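Local structure of MdcD (Pseudomonas aeruginosa, 5VIP) at residues Q187-E190 and Q191-I195; V173-T176 and R177-L181; G119-L123 and Q124-L128. The protein probably serves as the beta subunit of biotin-independent malonate decarboxylase, a carboxyltransferase-family subunit taking part in removal of carbon dioxide from ACP-bound malonyl groups. All coordinates share one frame; numbering follows the deposited sequence.

Interaction 1 of 3, residues Q187-E190 and Q191-I195; sequences QVIE and QEAGI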
loop_
_atom_site.group_PDB
_atom_site.type_symbol
_atom_site.label_atom_id
_atom_site.label_comp_id
_atom_site.label_asym_id
_atom_site.label_seq_id
_atom_site.Cartn_x
_atom_site.Cartn_y
_atom_site.Cartn_z
ATOM N N GLN B 187 1.058 -12.922 -15.751
ATOM C CA GLN B 187 0.302 -12.596 -16.947
ATOM C C GLN B 187 0.377 -11.111 -17.260
ATOM O O GLN B 187 0.595 -10.733 -18.411
ATOM C CB GLN B 187 -1.162 -13.024 -16.825
ATOM C CG GLN B 187 -1.814 -13.163 -18.195
ATOM C CD GLN B 187 -3.312 -13.306 -18.139
ATOM O OE1 GLN B 187 -3.918 -13.237 -17.067
ATOM N NE2 GLN B 187 -3.928 -13.513 -19.303
ATOM N N VAL B 188 0.207 -10.269 -16.244
ATOM C CA VAL B 188 0.231 -8.827 -16.482
ATOM C C VAL B 188 1.647 -8.365 -16.843
ATOM O O VAL B 188 1.803 -7.389 -17.575
ATOM C CB VAL B 188 -0.300 -8.022 -15.269
ATOM C CG1 VAL B 188 0.756 -7.889 -14.200
ATOM C CG2 VAL B 188 -0.769 -6.642 -15.713
ATOM N N ILE B 189 2.674 -9.067 -16.367
ATOM C CA ILE B 189 4.048 -8.734 -16.761
ATOM C C ILE B 189 4.247 -8.996 -18.259
ATOM O O ILE B 189 4.657 -8.103 -19.000
ATOM C CB ILE B 189 5.106 -9.520 -15.956
ATOM C CG1 ILE B 189 5.212 -8.968 -14.532
ATOM C CG2 ILE B 189 6.481 -9.401 -16.611
ATOM C CD1 ILE B 189 6.177 -9.726 -13.661
ATOM N N GLU B 190 3.925 -10.212 -18.701
ATOM C CA GLU B 190 4.062 -10.587 -20.110
ATOM C C GLU B 190 3.230 -9.714 -21.052
ATOM O O GLU B 190 3.661 -9.412 -22.164
ATOM C CB GLU B 190 3.677 -12.055 -20.298
ATOM C CG GLU B 190 4.616 -13.036 -19.615
ATOM C CD GLU B 190 4.161 -14.476 -19.764
ATOM O OE1 GLU B 190 3.024 -14.697 -20.229
ATOM O OE2 GLU B 190 4.941 -15.387 -19.412
ATOM N N GLN B 191 2.039 -9.315 -20.615
ATOM C CA GLN B 191 1.158 -8.500 -21.449
ATOM C C GLN B 191 1.627 -7.050 -21.535
ATOM O O GLN B 191 1.342 -6.353 -22.511
ATOM C CB GLN B 191 -0.279 -8.557 -20.927
ATOM C CG GLN B 191 -0.918 -9.930 -21.073
ATOM C CD GLN B 191 -2.322 -9.993 -20.498
ATOM O OE1 GLN B 191 -2.688 -9.201 -19.623
ATOM N NE2 GLN B 191 -3.121 -10.938 -20.989
ATOM N N GLU B 192 2.354 -6.600 -20.521
ATOM C CA GLU B 192 2.834 -5.226 -20.499
ATOM C C GLU B 192 4.296 -5.127 -20.931
ATOM O O GLU B 192 4.666 -4.228 -21.685
ATOM C CB GLU B 192 2.651 -4.621 -19.101
ATOM C CG GLU B 192 1.190 -4.482 -18.669
ATOM C CD GLU B 192 0.424 -3.489 -19.518
ATOM O OE1 GLU B 192 1.034 -2.487 -19.954
ATOM O OE2 GLU B 192 -0.785 -3.707 -19.749
ATOM N N ALA B 193 5.119 -6.062 -20.463
ATOM C CA ALA B 193 6.567 -5.989 -20.665
ATOM C C ALA B 193 7.076 -6.932 -21.761
ATOM O O ALA B 193 8.229 -6.831 -22.193
ATOM C CB ALA B 193 7.289 -6.279 -19.346
ATOM N N GLY B 194 6.217 -7.850 -22.200
ATOM C CA GLY B 194 6.574 -8.801 -23.240
ATOM C C GLY B 194 6.847 -10.208 -22.730
ATOM O O GLY B 194 7.082 -10.419 -21.534
ATOM N N ILE B 195 6.829 -11.168 -23.655
ATOM C CA ILE B 195 7.093 -12.577 -23.357
ATOM C C ILE B 195 8.465 -12.735 -22.699
ATOM O O ILE B 195 8.691 -13.641 -21.895
ATOM C CB ILE B 195 7.014 -13.430 -24.638
ATOM C CG1 ILE B 195 5.581 -13.450 -25.177
ATOM C CG2 ILE B 195 7.505 -14.843 -24.368
ATOM C CD1 ILE B 195 5.461 -14.039 -26.564
#
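Ala193 N gives a short hydrogen bond of 2.6 Å to Ile189 O, nearly in line with that carbonyl, as helix 186-193 completes its last turn. Two residues earlier along the chain, Gln191 N binds Gln187 O at 3.0 Å. Between them the N-H of Glu192 is shared weakly by the carbonyls of Val188 and Ile189, and Gly194 N makes a further weak bond to Glu190 O. Gly194 then leaves the helix with positive phi (105°), a conformation suited to a residue with no CB to press on the preceding carbonyl. In this ClpP/crotonase-type fold the helix end lies at the surface against another protein chain: Ile189, Glu190, Gln191 and Ala193 pack on it, and a basic side chain of that chain is hydrogen-bonded to Gly194 O. The extended side chains of Gln187 and Gln191 lean over one another, their amide planes 42° apart. The two NE2 atoms, of Gln187 and Gln191, come within 3.2 Å; as both are donors, this is proximity without a bond. With CG of Gln191 turned away from its own carbonyl carbon (chi1 -67°), the stem passes beside the preceding turn, CG 3.2 Å from Gln187 O. One turn along the helix, Ile189 CG2 lies 4.2 Å from Ala193 CB.

Interaction 2 of 3, residues V173-T176 and R177-L181; sequences VLVT and REARL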
loop_
_atom_site.group_PDB
_atom_site.type_symbol
_atom_site.label_atom_id
_atom_site.label_comp_id
_atom_site.label_asym_id
_atom_site.label_seq_id
_atom_site.Cartn_x
_atom_site.Cartn_y
_atom_site.Cartn_z
ATOM N N VAL B 173 8.683 -11.470 7.108
ATOM C CA VAL B 173 7.999 -12.179 6.031
ATOM C C VAL B 173 8.521 -13.606 5.932
ATOM O O VAL B 173 9.722 -13.826 5.707
ATOM C CB VAL B 173 8.191 -11.479 4.660
ATOM C CG1 VAL B 173 7.536 -12.307 3.561
ATOM C CG2 VAL B 173 7.618 -10.067 4.693
ATOM N N LEU B 174 7.629 -14.572 6.122
ATOM C CA LEU B 174 8.030 -15.977 6.120
ATOM C C LEU B 174 7.446 -16.637 4.888
ATOM O O LEU B 174 6.263 -16.465 4.590
ATOM C CB LEU B 174 7.560 -16.708 7.393
ATOM C CG LEU B 174 7.663 -15.957 8.734
ATOM C CD1 LEU B 174 7.318 -16.860 9.927
ATOM C CD2 LEU B 174 8.995 -15.271 8.905
ATOM N N VAL B 175 8.266 -17.390 4.166
ATOM C CA VAL B 175 7.802 -18.009 2.933
ATOM C C VAL B 175 8.154 -19.495 2.871
ATOM O O VAL B 175 9.089 -19.958 3.526
ATOM C CB VAL B 175 8.395 -17.305 1.697
ATOM C CG1 VAL B 175 7.916 -15.846 1.610
ATOM C CG2 VAL B 175 9.934 -17.390 1.724
ATOM N N THR B 176 7.390 -20.237 2.078
ATOM C CA THR B 176 7.708 -21.628 1.785
ATOM C C THR B 176 8.280 -21.721 0.373
ATOM O O THR B 176 8.318 -20.725 -0.358
ATOM C CB THR B 176 6.463 -22.532 1.885
ATOM O OG1 THR B 176 5.506 -22.112 0.903
ATOM C CG2 THR B 176 5.828 -22.432 3.259
ATOM N N ARG B 177 8.697 -22.921 -0.019
ATOM C CA ARG B 177 9.145 -23.157 -1.389
ATOM C C ARG B 177 8.041 -22.891 -2.415
ATOM O O ARG B 177 8.309 -22.387 -3.505
ATOM C CB ARG B 177 9.653 -24.594 -1.548
ATOM C CG ARG B 177 10.154 -24.896 -2.951
ATOM C CD ARG B 177 11.189 -26.022 -2.994
ATOM N NE ARG B 177 12.009 -25.957 -4.205
ATOM C CZ ARG B 177 11.543 -26.050 -5.451
ATOM N NH1 ARG B 177 10.247 -26.241 -5.685
ATOM N NH2 ARG B 177 12.383 -25.967 -6.475
ATOM N N GLU B 178 6.802 -23.226 -2.066
ATOM C CA GLU B 178 5.664 -23.038 -2.979
ATOM C C GLU B 178 5.133 -21.601 -3.022
ATOM O O GLU B 178 4.230 -21.278 -3.800
ATOM C CB GLU B 178 4.517 -23.979 -2.601
ATOM C CG GLU B 178 4.569 -25.343 -3.293
ATOM C CD GLU B 178 4.550 -25.236 -4.813
ATOM O OE1 GLU B 178 3.446 -25.093 -5.391
ATOM O OE2 GLU B 178 5.636 -25.306 -5.431
ATOM N N ALA B 179 5.689 -20.736 -2.186
ATOM C CA ALA B 179 5.224 -19.360 -2.133
ATOM C C ALA B 179 5.782 -18.551 -3.282
ATOM O O ALA B 179 6.937 -18.739 -3.670
ATOM C CB ALA B 179 5.634 -18.711 -0.825
ATOM N N ARG B 180 4.964 -17.630 -3.784
ATOM C CA ARG B 180 5.432 -16.533 -4.621
ATOM C C ARG B 180 5.013 -15.193 -4.016
ATOM O O ARG B 180 3.931 -15.070 -3.453
ATOM C CB ARG B 180 4.892 -16.667 -6.045
ATOM C CG ARG B 180 5.428 -17.881 -6.804
ATOM C CD ARG B 180 4.648 -18.097 -8.111
ATOM N NE ARG B 180 3.220 -18.332 -7.866
ATOM C CZ ARG B 180 2.232 -17.866 -8.633
ATOM N NH1 ARG B 180 2.501 -17.122 -9.698
ATOM N NH2 ARG B 180 0.967 -18.131 -8.324
ATOM N N LEU B 181 5.879 -14.190 -4.134
ATOM C CA LEU B 181 5.605 -12.851 -3.620
ATOM C C LEU B 181 6.062 -11.812 -4.626
ATOM O O LEU B 181 7.228 -11.782 -4.995
ATOM C CB LEU B 181 6.324 -12.624 -2.288
ATOM C CG LEU B 181 6.333 -11.228 -1.663
ATOM C CD1 LEU B 181 4.906 -10.739 -1.333
ATOM C CD2 LEU B 181 7.207 -11.261 -0.392
#
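Thr176 and Ala179 close a type I beta turn that takes the chain out of strand 172-176 and folds it back. A backbone hydrogen bond closes the turn, from Ala179 N to Thr176 O at 3.2 Å, with the N-H standing above the carbonyl plane. The rotation about CA-CB of Thr176 (chi1 62°) sets OG1 between its own N and carbonyl carbon, over the inside of the turn, 3.4 Å from Ala179 N. The hydroxyl's firm partner is Ala154 O, just beyond the neighbouring strand 150-153, so one residue both begins the turn and links it to the next strand. Returning from the turn, the chain meets the face of the strand that carries its odd-numbered valines. The methyl of Ala179 sits 4.0 Å from Val175 CB. Farther back, Leu181 holds CG anti to its backbone N (chi1 172°), and with chi2 at 62° CD2 comes within 4.1 Å of Val173 CG1, the two side chains meeting at a slant. Val173, Ala179 and Leu181 also all touch Ile153 of strand 150-153, while Leu174, on the other face of the strand, packs against helix 229-242. Beyond the turn, what joins strand and returning chain is aliphatic contact, while Leu181 O has its own partner in Arg215 NH2; this suits Val173, Val175, Ala179 and Leu181, all buried beside the central sheet of the crotonase-type fold.

Interaction 3 of 3, residues G119-L123 and Q124-L128; sequences GGVRL and QEANL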
loop_
_atom_site.group_PDB
_atom_site.type_symbol
_atom_site.label_atom_id
_atom_site.label_comp_id
_atom_site.label_asym_id
_atom_site.label_seq_id
_atom_site.Cartn_x
_atom_site.Cartn_y
_atom_site.Cartn_z
ATOM N N GLY B 119 -4.312 -12.297 -4.882
ATOM C CA GLY B 119 -3.811 -11.862 -6.174
ATOM C C GLY B 119 -4.176 -10.447 -6.583
ATOM O O GLY B 119 -3.765 -9.979 -7.653
ATOM N N GLY B 120 -4.939 -9.757 -5.747
ATOM C CA GLY B 120 -5.287 -8.376 -6.028
ATOM C C GLY B 120 -6.661 -7.994 -5.520
ATOM O O GLY B 120 -7.103 -8.490 -4.495
ATOM N N VAL B 121 -7.343 -7.097 -6.221
ATOM C CA VAL B 121 -8.686 -6.712 -5.802
ATOM C C VAL B 121 -9.747 -7.246 -6.761
ATOM O O VAL B 121 -9.453 -7.613 -7.898
ATOM C CB VAL B 121 -8.822 -5.178 -5.688
ATOM C CG1 VAL B 121 -7.749 -4.633 -4.765
ATOM C CG2 VAL B 121 -8.685 -4.558 -7.039
ATOM N N ARG B 122 -10.981 -7.303 -6.280
ATOM C CA ARG B 122 -12.123 -7.647 -7.111
ATOM C C ARG B 122 -12.494 -6.502 -8.033
ATOM O O ARG B 122 -12.841 -5.417 -7.560
ATOM C CB ARG B 122 -13.319 -7.996 -6.245
ATOM C CG ARG B 122 -13.148 -9.280 -5.504
ATOM C CD ARG B 122 -14.280 -9.473 -4.551
ATOM N NE ARG B 122 -13.838 -10.214 -3.381
ATOM C CZ ARG B 122 -14.586 -10.389 -2.301
ATOM N NH1 ARG B 122 -15.810 -9.868 -2.263
ATOM N NH2 ARG B 122 -14.111 -11.076 -1.265
ATOM N N LEU B 123 -12.448 -6.752 -9.337
ATOM C CA LEU B 123 -12.737 -5.708 -10.318
ATOM C C LEU B 123 -14.064 -5.010 -10.028
ATOM O O LEU B 123 -14.150 -3.792 -10.120
ATOM C CB LEU B 123 -12.730 -6.288 -11.735
ATOM C CG LEU B 123 -13.128 -5.315 -12.849
ATOM C CD1 LEU B 123 -12.290 -4.046 -12.813
ATOM C CD2 LEU B 123 -12.991 -5.996 -14.197
ATOM N N GLN B 124 -15.076 -5.777 -9.620
ATOM C CA GLN B 124 -16.404 -5.237 -9.324
ATOM C C GLN B 124 -16.451 -4.296 -8.112
ATOM O O GLN B 124 -17.389 -3.508 -7.966
ATOM C CB GLN B 124 -17.396 -6.383 -9.107
ATOM C CG GLN B 124 -17.158 -7.585 -10.017
ATOM C CD GLN B 124 -16.174 -8.580 -9.419
ATOM O OE1 GLN B 124 -16.303 -8.978 -8.260
ATOM N NE2 GLN B 124 -15.176 -8.970 -10.202
ATOM N N GLU B 125 -15.460 -4.390 -7.227
ATOM C CA GLU B 125 -15.372 -3.473 -6.094
ATOM C C GLU B 125 -14.012 -2.765 -6.105
ATOM O O GLU B 125 -13.509 -2.366 -5.052
ATOM C CB GLU B 125 -15.567 -4.223 -4.765
ATOM C CG GLU B 125 -16.667 -5.284 -4.778
ATOM C CD GLU B 125 -16.631 -6.192 -3.555
ATOM O OE1 GLU B 125 -16.676 -5.680 -2.420
ATOM O OE2 GLU B 125 -16.552 -7.425 -3.728
ATOM N N ALA B 126 -13.439 -2.593 -7.299
ATOM C CA ALA B 126 -12.015 -2.281 -7.438
ATOM C C ALA B 126 -11.531 -1.143 -6.537
ATOM O O ALA B 126 -10.530 -1.295 -5.840
ATOM C CB ALA B 126 -11.684 -1.966 -8.900
ATOM N N ASN B 127 -12.229 -0.014 -6.522
ATOM C CA ASN B 127 -11.707 1.118 -5.758
ATOM C C ASN B 127 -11.935 1.002 -4.249
ATOM O O ASN B 127 -11.202 1.594 -3.458
ATOM C CB ASN B 127 -12.289 2.428 -6.295
ATOM C CG ASN B 127 -11.425 3.019 -7.394
ATOM O OD1 ASN B 127 -10.208 3.130 -7.241
ATOM N ND2 ASN B 127 -12.040 3.374 -8.519
ATOM N N LEU B 128 -12.945 0.237 -3.856
ATOM C CA LEU B 128 -13.153 -0.060 -2.445
ATOM C C LEU B 128 -12.080 -1.013 -1.943
ATOM O O LEU B 128 -11.577 -0.852 -0.829
ATOM C CB LEU B 128 -14.543 -0.647 -2.220
ATOM C CG LEU B 128 -15.655 0.380 -2.451
ATOM C CD1 LEU B 128 -17.023 -0.289 -2.434
ATOM C CD2 LEU B 128 -15.573 1.471 -1.395
#
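Arg122 and Glu125 form a local salt bridge across the tight turn that starts helix 126-143, where the loop after strand 111-115 of this crotonase-type fold becomes helical. Glu125 occupies the N-cap position, and the backbone just before it already coils in a 3-10 manner. Two bonds spanning three residues show this: Glu125 N to Arg122 O at 2.8 Å, and Ala126 N to Leu123 O at 3.1 Å. Next to the turn, Val121 CG2 reaches the methyl of Ala126 at 4.4 Å, and Gln124, bent at its second torsion (chi2 88°), folds back so that its OE1 lies 3.7 Å from Arg122 CB. Leu123 also packs on an apolar side chain of another protein chain, and Asn127 ND2 is hydrogen-bonded to the backbone of that chain. The guanidinium and carboxylate leave the turn side by side in the same direction, their planes 65° apart. Several partners limit their freedom: Arg122 NE is bonded to Ser84 O, and Glu125 OE1 to the N-H of Glu87, where helix 87-105 begins. The Glu125 carboxylate thereby links the starts of two helices, one oxygen on Glu87 N and the other on Arg122. The salt-bridge bond runs from Arg122 NH1 to the syn lone pair of Glu125 OE2 at 2.9 Å, the oxygen standing at the guanidinium edge, somewhat tilted from its plane; the same OE2 also rests 3.2 Å from Arg122 CD.

Overall arrangement
From the N terminus the three contacts follow in series, each a local turn of one continuous stretch, so none nests in or crosses another. Interaction 3 comes first, turning the loop after strand 111-115 into helix 126-143 and tying it to the start of helix 87-105. Interaction 2 follows, closing the turn between strand 172-176 of the main sheet and strand 181-182 of the small parallel pair. A few residues later, interaction 1 ends helix 186-193 at the surface. Their centres lie 20 to 23 Å apart, and no two touch. Interactions 1 and 3 both border another protein chain extensively, whereas interaction 2 is mostly buried beside the sheet.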